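Local coordinates for tetratricopeptide repeat domain protein (Salinibacter ruber, PDB 3MA5), which is of unknown function but carries tetratricopeptide repeats, a helical-hairpin scaffold that in other proteins commonly mediates protein-protein interactions, at residues Thr9-Ala14 / Tyr44-Lys49. Numbering follows the deposited sequence.
Sequences TRYALA and YYHLGK
Tyr11 and His46 alone bridge these two segments, each reaching across with its ring from the first helix of a predicted tetratricopeptide repeat. Helix 7-19 opens one helical hairpin and helix 42-53 the next, so the pair joins successive first helices, the ones that line the concave face in the TPR superhelix. The contact is small, burying 73 Å² in all, and lies at the protein surface. Tyr11 has CG anti to its own nitrogen (chi1 167°), a setting that swings the ring out so that its hydroxyl end reaches the neighbouring helix. From the other side His46 leaves its helix pointing toward 9-14, and the two side chains cross at about a right angle. The rings are tilted by 53° with centroids 5.9 Å apart, an oblique arrangement. What touches is the phenol end of Tyr11 and the CD2–NE2 side of the imidazole: Tyr11 OH lies at that edge, in the imidazole plane, and Tyr11 CZ comes to 3.9 Å from His46 CD2. Tyr45 CD1 lies 3.5 Å above one face of the same imidazole, offset toward the rim, so His46 meets an aromatic neighbour on its own helix as well as Tyr11 from helix 7-19. With an alanine here in place of Tyr11 the ring and its hydroxyl are gone, which would probably leave the CD2–NE2 edge of His46 without its neighbour from 9-14 and remove the one side-chain link between the two segments. Behind this bridge, helix 23-36 packs against both segments, with Phe30 touching Ala14 and Leu47. At the meeting point itself, Tyr11 OH stands 3.1 Å from His46 NE2.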
# COMPACT_ATOMS: atom_id res chain seq x y z
N THR A 9 -10.37 -10.57 2.37
CA THR A 9 -11.70 -9.99 2.51
C THR A 9 -11.63 -8.48 2.75
O THR A 9 -12.16 -7.71 1.95
CB THR A 9 -12.51 -10.71 3.63
OG1 THR A 9 -12.84 -12.03 3.19
CG2 THR A 9 -13.79 -9.95 3.96
N ARG A 10 -10.97 -8.06 3.83
CA ARG A 10 -10.88 -6.62 4.09
C ARG A 10 -9.99 -5.89 3.09
O ARG A 10 -10.19 -4.71 2.84
CB ARG A 10 -10.41 -6.34 5.53
CG ARG A 10 -9.59 -7.41 6.20
CD ARG A 10 -9.94 -7.44 7.68
NE ARG A 10 -8.86 -6.92 8.51
CZ ARG A 10 -7.72 -7.56 8.73
NH1 ARG A 10 -7.51 -8.75 8.18
NH2 ARG A 10 -6.79 -7.01 9.49
N TYR A 11 -9.01 -6.57 2.53
CA TYR A 11 -8.19 -5.92 1.51
C TYR A 11 -9.15 -5.48 0.37
O TYR A 11 -9.23 -4.30 0.03
CB TYR A 11 -7.14 -6.89 0.97
CG TYR A 11 -6.47 -6.41 -0.29
CD1 TYR A 11 -5.29 -5.66 -0.23
CD2 TYR A 11 -7.02 -6.67 -1.54
CE1 TYR A 11 -4.68 -5.19 -1.39
CE2 TYR A 11 -6.42 -6.20 -2.70
CZ TYR A 11 -5.25 -5.46 -2.62
OH TYR A 11 -4.64 -5.01 -3.76
N ALA A 12 -9.87 -6.45 -0.20
CA ALA A 12 -10.82 -6.17 -1.27
C ALA A 12 -11.83 -5.14 -0.77
O ALA A 12 -12.26 -4.25 -1.52
CB ALA A 12 -11.54 -7.46 -1.70
N LEU A 13 -12.21 -5.27 0.49
CA LEU A 13 -13.15 -4.34 1.12
C LEU A 13 -12.57 -2.94 0.93
O LEU A 13 -13.16 -2.10 0.24
CB LEU A 13 -13.23 -4.66 2.61
CG LEU A 13 -14.33 -4.12 3.53
CD1 LEU A 13 -15.03 -2.94 2.91
CD2 LEU A 13 -15.31 -5.25 3.79
N ALA A 14 -11.41 -2.71 1.53
CA ALA A 14 -10.69 -1.44 1.46
C ALA A 14 -10.61 -0.94 0.03
O ALA A 14 -10.60 0.26 -0.22
CB ALA A 14 -9.29 -1.62 2.00
N TYR A 44 0.67 -2.70 0.68
CA TYR A 44 1.68 -1.67 0.56
C TYR A 44 1.58 -0.72 -0.62
O TYR A 44 1.89 0.45 -0.47
CB TYR A 44 3.08 -2.29 0.63
CG TYR A 44 3.32 -3.04 1.91
CD1 TYR A 44 2.79 -4.31 2.11
CD2 TYR A 44 4.02 -2.44 2.96
CE1 TYR A 44 2.95 -4.98 3.33
CE2 TYR A 44 4.19 -3.10 4.18
CZ TYR A 44 3.65 -4.36 4.36
OH TYR A 44 3.78 -5.01 5.58
N TYR A 45 1.17 -1.21 -1.78
CA TYR A 45 1.08 -0.32 -2.93
C TYR A 45 -0.08 0.68 -2.85
O TYR A 45 0.08 1.86 -3.16
CB TYR A 45 1.00 -1.14 -4.22
CG TYR A 45 0.71 -0.33 -5.44
CD1 TYR A 45 -0.61 -0.00 -5.78
CD2 TYR A 45 1.74 0.16 -6.23
CE1 TYR A 45 -0.88 0.82 -6.88
CE2 TYR A 45 1.48 0.99 -7.33
CZ TYR A 45 0.16 1.31 -7.65
OH TYR A 45 -0.11 2.13 -8.72
N HIS A 46 -1.24 0.22 -2.43
CA HIS A 46 -2.37 1.10 -2.33
C HIS A 46 -2.26 2.06 -1.16
O HIS A 46 -2.78 3.17 -1.23
CB HIS A 46 -3.67 0.29 -2.24
CG HIS A 46 -3.93 -0.55 -3.45
ND1 HIS A 46 -4.01 -0.03 -4.72
CD2 HIS A 46 -4.05 -1.90 -3.59
CE1 HIS A 46 -4.14 -1.00 -5.59
NE2 HIS A 46 -4.17 -2.15 -4.93
N LEU A 47 -1.60 1.64 -0.07
CA LEU A 47 -1.47 2.50 1.10
C LEU A 47 -0.58 3.67 0.77
O LEU A 47 -0.88 4.80 1.12
CB LEU A 47 -0.87 1.73 2.26
CG LEU A 47 -0.79 2.50 3.58
CD1 LEU A 47 -2.11 3.21 3.83
CD2 LEU A 47 -0.46 1.55 4.72
N GLY A 48 0.52 3.38 0.09
CA GLY A 48 1.47 4.42 -0.26
C GLY A 48 0.89 5.37 -1.28
O GLY A 48 1.14 6.57 -1.23
N LYS A 49 0.11 4.83 -2.21
CA LYS A 49 -0.48 5.67 -3.24
C LYS A 49 -1.52 6.56 -2.58
O LYS A 49 -1.85 7.62 -3.08
CB LYS A 49 -1.11 4.79 -4.32
CG LYS A 49 -0.12 4.26 -5.35
CD LYS A 49 0.10 5.28 -6.46
CE LYS A 49 1.40 5.06 -7.22
NZ LYS A 49 1.50 5.99 -8.38